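Local atomic coordinates of interphotoreceptor retinoid-binding protein (Xenopus laevis, PDB entry 1J7X), a protein that probably binds and carries retinoids in the space between photoreceptors and the neighbouring epithelium, on a scaffold related to S41 peptidases of the ClpP-crotonase clan. Residues N142-L147 against Y206-H211; A217-Y222 against D269-G274; T231-I236 against A280-D285. One frame throughout, in Å; residues are numbered along the deposited sequence.

Contact 1. Residues N142-L147 against Y206-H211; sequences NLIIDL and YVLTSH
Ile144 and Tyr206 lie beside each other in the parallel pairing of strands 142-146 and 204-209, two central strands of the mixed sheet in this ClpP/crotonase-type fold. Four backbone hydrogen bonds join the segments. Ile145 is gripped at both ends: its N gives to Tyr206 O at 2.7 Å, and its O takes Leu208 N at 2.8 Å. Leu143 O accepts Tyr206 N. The last bond, Leu147 N to Leu208 O, is more bent, 144° at the hydrogen, where the pairing gives way to loop. The other edge of 142-146 is satisfied by Gly109 and Leu111.

Ile144, Tyr206 and Leu208 lie on one face of the sheet; helix 287-296 touches Ile144 and Tyr206 there. CG2 of Ile144 stands anti to the backbone N and meets Leu208 CG at 3.8 Å. Asn142 OD1 lies in the plane of the Tyr206 ring, at its edge near CE1. Asp146 shares this face. Both its carboxylate oxygens have hydrogen-bond partners beyond the segments. OD2 is bonded to Tyr110 OH and in a salt bridge to Arg148, which probably favours the charged carboxylate; OD1 also lies against Leu208 CB. On the opposite face, Leu147 CD1 reaches across to Val207 CG1 at 3.6 Å.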
loop_
_atom_site.group_PDB
_atom_site.type_symbol
_atom_site.label_atom_id
_atom_site.label_comp_id
_atom_site.label_asym_id
_atom_site.label_seq_id
_atom_site.Cartn_x
_atom_site.Cartn_y
_atom_site.Cartn_z
ATOM N N ASN A 142 1.781 17.109 -18.184
ATOM C CA ASN A 142 1.817 16.726 -16.758
ATOM C C ASN A 142 0.533 15.935 -16.446
ATOM O O ASN A 142 -0.489 16.050 -17.169
ATOM C CB ASN A 142 1.824 17.968 -15.893
ATOM C CG ASN A 142 3.140 18.664 -15.922
ATOM O OD1 ASN A 142 4.136 18.163 -15.395
ATOM N ND2 ASN A 142 3.155 19.830 -16.566
ATOM N N LEU A 143 0.603 15.057 -15.461
ATOM C CA LEU A 143 -0.544 14.207 -15.117
ATOM C C LEU A 143 -0.772 14.195 -13.627
ATOM O O LEU A 143 0.136 14.060 -12.839
ATOM C CB LEU A 143 -0.282 12.776 -15.574
ATOM C CG LEU A 143 -1.348 11.752 -15.169
ATOM C CD1 LEU A 143 -2.640 12.057 -15.943
ATOM C CD2 LEU A 143 -1.005 10.308 -15.463
ATOM N N ILE A 144 -2.007 14.348 -13.254
ATOM C CA ILE A 144 -2.454 14.296 -11.860
ATOM C C ILE A 144 -3.204 13.032 -11.687
ATOM O O ILE A 144 -4.239 12.882 -12.317
ATOM C CB ILE A 144 -3.357 15.485 -11.472
ATOM C CG1 ILE A 144 -2.518 16.778 -11.433
ATOM C CG2 ILE A 144 -3.936 15.289 -10.138
ATOM C CD1 ILE A 144 -1.690 17.037 -12.628
ATOM N N ILE A 145 -2.777 12.125 -10.830
ATOM C CA ILE A 145 -3.483 10.881 -10.581
ATOM C C ILE A 145 -4.139 11.049 -9.213
ATOM O O ILE A 145 -3.444 11.221 -8.188
ATOM C CB ILE A 145 -2.479 9.686 -10.598
ATOM C CG1 ILE A 145 -1.650 9.634 -11.874
ATOM C CG2 ILE A 145 -3.248 8.361 -10.277
ATOM C CD1 ILE A 145 -0.688 8.440 -11.866
ATOM N N ASP A 146 -5.466 11.089 -9.215
ATOM C CA ASP A 146 -6.248 11.323 -8.043
ATOM C C ASP A 146 -6.637 10.003 -7.298
ATOM O O ASP A 146 -7.452 9.248 -7.774
ATOM C CB ASP A 146 -7.503 12.068 -8.401
ATOM C CG ASP A 146 -8.203 12.615 -7.204
ATOM O OD1 ASP A 146 -7.865 12.259 -6.040
ATOM O OD2 ASP A 146 -9.101 13.471 -7.407
ATOM N N LEU A 147 -5.976 9.675 -6.154
ATOM C CA LEU A 147 -6.287 8.510 -5.414
ATOM C C LEU A 147 -6.940 8.793 -4.095
ATOM O O LEU A 147 -7.001 7.938 -3.169
ATOM C CB LEU A 147 -4.960 7.725 -5.150
ATOM C CG LEU A 147 -4.258 7.287 -6.379
ATOM C CD1 LEU A 147 -2.784 6.517 -5.980
ATOM C CD2 LEU A 147 -5.115 6.461 -7.288
ATOM N N TYR A 206 1.823 13.837 -10.571
ATOM C CA TYR A 206 1.367 14.244 -9.249
ATOM C C TYR A 206 0.250 13.355 -8.724
ATOM O O TYR A 206 -0.769 13.219 -9.375
ATOM C CB TYR A 206 0.944 15.674 -9.305
ATOM C CG TYR A 206 2.050 16.555 -9.824
ATOM C CD1 TYR A 206 2.249 16.717 -11.188
ATOM C CD2 TYR A 206 2.975 17.161 -8.950
ATOM C CE1 TYR A 206 3.311 17.469 -11.712
ATOM C CE2 TYR A 206 3.956 17.935 -9.421
ATOM C CZ TYR A 206 4.173 18.068 -10.822
ATOM O OH TYR A 206 5.267 18.808 -11.244
ATOM N N VAL A 207 0.478 12.644 -7.583
ATOM C CA VAL A 207 -0.485 11.718 -7.015
ATOM C C VAL A 207 -1.141 12.295 -5.816
ATOM O O VAL A 207 -0.454 12.753 -4.906
ATOM C CB VAL A 207 0.191 10.415 -6.628
ATOM C CG1 VAL A 207 -0.801 9.464 -6.124
ATOM C CG2 VAL A 207 0.903 9.839 -7.845
ATOM N N LEU A 208 -2.446 12.399 -5.828
ATOM C CA LEU A 208 -3.239 12.968 -4.763
ATOM C C LEU A 208 -3.647 11.877 -3.810
ATOM O O LEU A 208 -4.227 10.848 -4.208
ATOM C CB LEU A 208 -4.486 13.690 -5.297
ATOM C CG LEU A 208 -4.283 14.698 -6.430
ATOM C CD1 LEU A 208 -5.602 15.441 -6.626
ATOM C CD2 LEU A 208 -3.173 15.618 -6.234
ATOM N N THR A 209 -3.457 12.111 -2.490
ATOM C CA THR A 209 -3.844 11.148 -1.502
ATOM C C THR A 209 -4.694 11.715 -0.386
ATOM O O THR A 209 -4.634 12.919 -0.132
ATOM C CB THR A 209 -2.568 10.529 -0.800
ATOM O OG1 THR A 209 -1.861 11.642 -0.183
ATOM C CG2 THR A 209 -1.695 9.802 -1.841
ATOM N N SER A 210 -5.431 10.857 0.268
ATOM C CA SER A 210 -6.257 11.167 1.447
ATOM C C SER A 210 -6.052 10.099 2.512
ATOM O O SER A 210 -5.530 9.010 2.254
ATOM C CB SER A 210 -7.791 11.245 1.152
ATOM O OG SER A 210 -8.410 10.025 0.975
ATOM N N HIS A 211 -6.625 10.365 3.714
ATOM C CA HIS A 211 -6.643 9.404 4.767
ATOM C C HIS A 211 -7.430 8.174 4.421
ATOM O O HIS A 211 -7.312 7.179 5.099
ATOM C CB HIS A 211 -7.212 9.995 6.037
ATOM C CG HIS A 211 -8.664 10.395 5.921
ATOM N ND1 HIS A 211 -9.695 9.591 6.381
ATOM C CD2 HIS A 211 -9.249 11.523 5.460
ATOM C CE1 HIS A 211 -10.851 10.182 6.130
ATOM N NE2 HIS A 211 -10.609 11.337 5.546
#

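Contact 2. Residues A217-Y222 against D269-G274; sequences AEEFAY and DYWLGG
Tyr222 of helix 216-226 and Trp271 of the loop before strand 280-281 form a face-to-face aromatic stack. It joins the helix to the loop that follows the long strand 254-265. The phenol ring and the five-membered ring of the indole are almost parallel, with planes 6° apart and centroids separated by 3.8 Å. The two side chains run in opposite directions. Tyr222 CB therefore lies over the six-membered ring, while Tyr222 OH reaches back to Trp271 CB. With CG anti to the backbone N (chi1 -177°), the Tyr222 ring extends from the helix over the indole. The closest approach is Tyr222 CD1 to Trp271 CE2, 3.4 Å.

Packing is looser at the far end of the indole. Glu219 CA meets its edge near CZ3, and Glu218 O comes to 3.8 Å from CH2. Phe263 adds an edge-to-face ring contact. Gly273 CA lies over the opposite indole face, offset toward the rim. The carboxylate of Glu218 turns to Thr237, Gly239 and Asn240, whose hydrogen bonds hold it.

The contact thins toward the exposed Asp269. Tyr222 itself is partly exposed, and its hydroxyl is hydrogen-bonded to Asp265. At this solvent side the touch is slight: Asp269 CB comes no nearer to Tyr222 OH than 4.5 Å.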
loop_
_atom_site.group_PDB
_atom_site.type_symbol
_atom_site.label_atom_id
_atom_site.label_comp_id
_atom_site.label_asym_id
_atom_site.label_seq_id
_atom_site.Cartn_x
_atom_site.Cartn_y
_atom_site.Cartn_z
ATOM N N ALA A 217 -3.647 1.095 -3.345
ATOM C CA ALA A 217 -3.452 2.508 -3.699
ATOM C C ALA A 217 -2.261 3.127 -2.961
ATOM O O ALA A 217 -1.577 3.965 -3.506
ATOM C CB ALA A 217 -4.766 3.298 -3.476
ATOM N N GLU A 218 -2.114 2.752 -1.700
ATOM C CA GLU A 218 -0.972 3.237 -0.906
ATOM C C GLU A 218 0.379 2.729 -1.465
ATOM O O GLU A 218 1.301 3.455 -1.603
ATOM C CB GLU A 218 -1.160 2.787 0.561
ATOM C CG GLU A 218 -2.387 3.361 1.256
ATOM C CD GLU A 218 -2.465 2.963 2.757
ATOM O OE1 GLU A 218 -1.675 3.591 3.614
ATOM O OE2 GLU A 218 -3.207 2.019 3.101
ATOM N N GLU A 219 0.345 1.452 -1.870
ATOM C CA GLU A 219 1.528 0.830 -2.464
ATOM C C GLU A 219 1.918 1.510 -3.688
ATOM O O GLU A 219 3.089 1.839 -3.892
ATOM C CB GLU A 219 1.343 -0.641 -2.705
ATOM C CG GLU A 219 1.468 -1.468 -1.443
ATOM C CD GLU A 219 1.358 -3.016 -1.687
ATOM O OE1 GLU A 219 1.754 -3.465 -2.782
ATOM O OE2 GLU A 219 0.877 -3.719 -0.714
ATOM N N PHE A 220 0.916 1.824 -4.517
ATOM C CA PHE A 220 1.164 2.579 -5.808
ATOM C C PHE A 220 1.745 3.920 -5.553
ATOM O O PHE A 220 2.788 4.330 -6.178
ATOM C CB PHE A 220 -0.116 2.668 -6.678
ATOM C CG PHE A 220 0.082 3.403 -7.928
ATOM C CD1 PHE A 220 0.559 2.805 -9.022
ATOM C CD2 PHE A 220 -0.271 4.762 -8.030
ATOM C CE1 PHE A 220 0.865 3.605 -10.179
ATOM C CE2 PHE A 220 -0.096 5.440 -9.149
ATOM C CZ PHE A 220 0.466 4.880 -10.225
ATOM N N ALA A 221 1.107 4.658 -4.628
ATOM C CA ALA A 221 1.580 6.014 -4.277
ATOM C C ALA A 221 3.038 5.959 -3.679
ATOM O O ALA A 221 3.957 6.752 -4.007
ATOM C CB ALA A 221 0.667 6.731 -3.265
ATOM N N TYR A 222 3.158 5.032 -2.756
ATOM C CA TYR A 222 4.502 4.848 -2.088
ATOM C C TYR A 222 5.623 4.583 -3.116
ATOM O O TYR A 222 6.683 5.241 -3.125
ATOM C CB TYR A 222 4.437 3.740 -1.049
ATOM C CG TYR A 222 5.735 3.575 -0.321
ATOM C CD1 TYR A 222 6.101 4.411 0.720
ATOM C CD2 TYR A 222 6.639 2.627 -0.775
ATOM C CE1 TYR A 222 7.407 4.247 1.349
ATOM C CE2 TYR A 222 7.939 2.508 -0.186
ATOM C CZ TYR A 222 8.267 3.311 0.899
ATOM O OH TYR A 222 9.503 3.201 1.488
ATOM N N ASP A 269 14.995 0.741 1.615
ATOM C CA ASP A 269 14.303 1.065 2.809
ATOM C C ASP A 269 13.173 0.083 3.087
ATOM O O ASP A 269 12.417 -0.246 2.188
ATOM C CB ASP A 269 13.753 2.455 2.744
ATOM C CG ASP A 269 14.842 3.517 2.598
ATOM O OD1 ASP A 269 15.901 3.335 3.184
ATOM O OD2 ASP A 269 14.707 4.536 1.891
ATOM N N TYR A 270 13.039 -0.349 4.365
ATOM C CA TYR A 270 11.907 -1.172 4.752
ATOM C C TYR A 270 10.707 -0.278 5.061
ATOM O O TYR A 270 10.783 0.631 5.915
ATOM C CB TYR A 270 12.237 -1.944 6.075
ATOM C CG TYR A 270 13.183 -3.075 5.881
ATOM C CD1 TYR A 270 14.527 -2.839 5.528
ATOM C CD2 TYR A 270 12.757 -4.341 6.028
ATOM C CE1 TYR A 270 15.404 -3.914 5.361
ATOM C CE2 TYR A 270 13.612 -5.424 5.820
ATOM C CZ TYR A 270 14.936 -5.192 5.541
ATOM O OH TYR A 270 15.898 -6.186 5.341
ATOM N N TRP A 271 9.626 -0.457 4.363
ATOM C CA TRP A 271 8.438 0.316 4.668
ATOM C C TRP A 271 7.606 -0.329 5.724
ATOM O O TRP A 271 7.114 -1.473 5.548
ATOM C CB TRP A 271 7.635 0.460 3.374
ATOM C CG TRP A 271 6.577 1.497 3.487
ATOM C CD1 TRP A 271 6.497 2.527 4.313
ATOM C CD2 TRP A 271 5.357 1.477 2.728
ATOM N NE1 TRP A 271 5.262 3.173 4.153
ATOM C CE2 TRP A 271 4.591 2.558 3.131
ATOM C CE3 TRP A 271 4.863 0.662 1.720
ATOM C CZ2 TRP A 271 3.381 2.856 2.549
ATOM C CZ3 TRP A 271 3.607 1.021 1.116
ATOM C CH2 TRP A 271 2.924 2.055 1.557
ATOM N N LEU A 272 7.418 0.337 6.838
ATOM C CA LEU A 272 6.623 -0.190 7.907
ATOM C C LEU A 272 5.085 0.177 7.804
ATOM O O LEU A 272 4.314 -0.024 8.735
ATOM C CB LEU A 272 7.161 0.275 9.223
ATOM C CG LEU A 272 8.563 -0.229 9.565
ATOM C CD1 LEU A 272 8.703 -1.717 9.278
ATOM C CD2 LEU A 272 9.570 0.504 8.829
ATOM N N GLY A 273 4.710 0.805 6.703
ATOM C CA GLY A 273 3.338 1.181 6.495
ATOM C C GLY A 273 2.908 2.212 7.485
ATOM O O GLY A 273 3.639 3.052 7.889
ATOM N N GLY A 274 1.712 2.102 7.917
ATOM C CA GLY A 274 1.194 3.113 8.847
ATOM C C GLY A 274 0.744 4.374 8.095
ATOM O O GLY A 274 0.289 5.308 8.761
#

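Contact 3. Residues T231-I236 against A280-D285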
loop_
_atom_site.group_PDB
_atom_site.type_symbol
_atom_site.label_atom_id
_atom_site.label_comp_id
_atom_site.label_asym_id
_atom_site.label_seq_id
_atom_site.Cartn_x
_atom_site.Cartn_y
_atom_site.Cartn_z
ATOM N N THR A 231 5.412 13.295 -7.409
ATOM C CA THR A 231 5.247 14.053 -6.190
ATOM C C THR A 231 3.897 13.636 -5.577
ATOM O O THR A 231 2.870 13.614 -6.274
ATOM C CB THR A 231 5.267 15.531 -6.488
ATOM O OG1 THR A 231 6.491 15.929 -7.124
ATOM C CG2 THR A 231 5.113 16.348 -5.219
ATOM N N ILE A 232 3.908 13.249 -4.283
ATOM C CA ILE A 232 2.715 12.855 -3.612
ATOM C C ILE A 232 2.151 14.079 -2.871
ATOM O O ILE A 232 2.838 14.750 -2.086
ATOM C CB ILE A 232 3.024 11.762 -2.580
ATOM C CG1 ILE A 232 3.861 10.638 -3.205
ATOM C CG2 ILE A 232 1.814 11.150 -2.009
ATOM C CD1 ILE A 232 3.161 10.095 -4.535
ATOM N N ILE A 233 0.860 14.313 -3.015
ATOM C CA ILE A 233 0.188 15.510 -2.435
ATOM C C ILE A 233 -1.100 15.138 -1.739
ATOM O O ILE A 233 -1.961 14.442 -2.299
ATOM C CB ILE A 233 -0.099 16.537 -3.551
ATOM C CG1 ILE A 233 1.171 16.804 -4.293
ATOM C CG2 ILE A 233 -0.801 17.811 -2.972
ATOM C CD1 ILE A 233 0.890 17.634 -5.568
ATOM N N GLY A 234 -1.234 15.594 -0.465
ATOM C CA GLY A 234 -2.483 15.368 0.219
ATOM C C GLY A 234 -2.256 14.952 1.654
ATOM O O GLY A 234 -1.390 15.525 2.287
ATOM N N GLU A 235 -3.102 14.055 2.135
ATOM C CA GLU A 235 -3.051 13.614 3.518
ATOM C C GLU A 235 -2.204 12.329 3.664
ATOM O O GLU A 235 -2.071 11.523 2.762
ATOM C CB GLU A 235 -4.410 13.365 4.049
ATOM C CG GLU A 235 -5.331 14.599 3.948
ATOM C CD GLU A 235 -6.756 14.287 4.242
ATOM O OE1 GLU A 235 -7.210 13.098 4.146
ATOM O OE2 GLU A 235 -7.546 15.266 4.455
ATOM N N ILE A 236 -1.789 12.053 4.894
ATOM C CA ILE A 236 -1.130 10.789 5.188
ATOM C C ILE A 236 -2.228 9.723 5.005
ATOM O O ILE A 236 -3.408 9.915 5.392
ATOM C CB ILE A 236 -0.634 10.772 6.669
ATOM C CG1 ILE A 236 0.459 11.755 6.807
ATOM C CG2 ILE A 236 -0.203 9.447 7.060
ATOM C CD1 ILE A 236 0.723 12.179 8.284
ATOM N N ALA A 280 3.959 16.884 -0.229
ATOM C CA ALA A 280 3.256 18.142 0.081
ATOM C C ALA A 280 1.999 17.819 0.870
ATOM O O ALA A 280 0.977 17.384 0.313
ATOM C CB ALA A 280 2.944 18.938 -1.196
ATOM N N ILE A 281 2.071 17.949 2.186
ATOM C CA ILE A 281 1.016 17.658 3.062
ATOM C C ILE A 281 0.011 18.768 3.087
ATOM O O ILE A 281 0.398 19.906 3.436
ATOM C CB ILE A 281 1.524 17.340 4.477
ATOM C CG1 ILE A 281 2.354 16.051 4.482
ATOM C CG2 ILE A 281 0.405 17.169 5.376
ATOM C CD1 ILE A 281 2.998 15.672 5.812
ATOM N N VAL A 282 -1.211 18.473 2.705
ATOM C CA VAL A 282 -2.361 19.380 2.730
ATOM C C VAL A 282 -3.576 18.573 2.987
ATOM O O VAL A 282 -3.628 17.343 2.873
ATOM C CB VAL A 282 -2.512 20.208 1.439
ATOM C CG1 VAL A 282 -1.294 20.950 1.149
ATOM C CG2 VAL A 282 -2.718 19.318 0.258
ATOM N N LEU A 283 -4.676 19.235 3.398
ATOM C CA LEU A 283 -5.916 18.493 3.607
ATOM C C LEU A 283 -6.392 18.029 2.161
ATOM O O LEU A 283 -6.066 18.667 1.142
ATOM C CB LEU A 283 -7.006 19.412 4.223
ATOM C CG LEU A 283 -7.092 19.378 5.774
ATOM C CD1 LEU A 283 -5.808 19.660 6.284
ATOM C CD2 LEU A 283 -8.068 20.486 6.299
ATOM N N ALA A 284 -7.115 16.939 2.158
ATOM C CA ALA A 284 -7.546 16.277 0.881
ATOM C C ALA A 284 -8.243 17.236 -0.082
ATOM O O ALA A 284 -7.895 17.295 -1.221
ATOM C CB ALA A 284 -8.427 15.132 1.208
ATOM N N ASP A 285 -9.087 18.107 0.439
ATOM C CA ASP A 285 -9.773 19.101 -0.410
ATOM C C ASP A 285 -8.854 20.092 -1.068
ATOM O O ASP A 285 -9.231 20.763 -2.034
ATOM C CB ASP A 285 -10.802 19.852 0.385
ATOM C CG ASP A 285 -11.844 19.021 0.926
ATOM O OD1 ASP A 285 -12.281 18.071 0.255
ATOM O OD2 ASP A 285 -12.344 19.254 2.075
#
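Ala280, Glu235 and Gly234 have the most surface buried in the contact between strand 231-234 and segment 280-285. It is a short parallel pairing at the edge of the mixed sheet, where 280-281 is the outermost strand within the chain.

Ala280 uses both backbone groups. Its N gives to Ile232 O at 3.0 Å in a nearly straight bond, and its O receives Gly234 N at 2.9 Å. The methyl group faces the same side as Ile233, and CB lies 4.2 Å from Ile233 CG1. Helix 287-296 covers Ile233 on this side.

Gly234 ends its strand with a positive phi of 138°. Val282 N reaches Gly234 O from above the carbonyl plane, 42° out of it, and Ile281 CA adds a CH...O contact to the same oxygen. Val282 CG2 packs against Gly234 CA and Ile233 CG2, both at 4.0 Å. Ile233 and Val282 point the same way, side by side.

Beyond the paired strands, Glu235 reaches along 280-285 with an extended chain. Its CG passes 3.4 Å from Val282 O. The carboxylate is divided between two backbone donors. OE1 accepts His211 N, which ties it to the end of the neighbouring segment 206-211. OE2 takes Ala284 N from above the carboxylate plane, and Ala284 CB also rests 3.4 Å from Glu235 OE2.

In the fold
Contacts 1 and 3 belong to one mixed sheet, with centres about 9 Å apart. Strands 142-146, 204-209, 231-234 and 280-281 lie next to one another in that order, all parallel. The middle pair is joined by probable hydrogen bonds from Thr209 N to Ile233 O and from Ile233 N to Val207 O. Contact 2 is centred about 15 Å from each of the others. Its helix 216-226 connects strands 204-209 and 231-234 and packs on the sheet through Phe220 and Ala221. Contact 1 closes before the others open, whereas contacts 2 and 3 interleave along the chain. The sheet, its crossover helix and the loop 269-274 are thus tied into one unit.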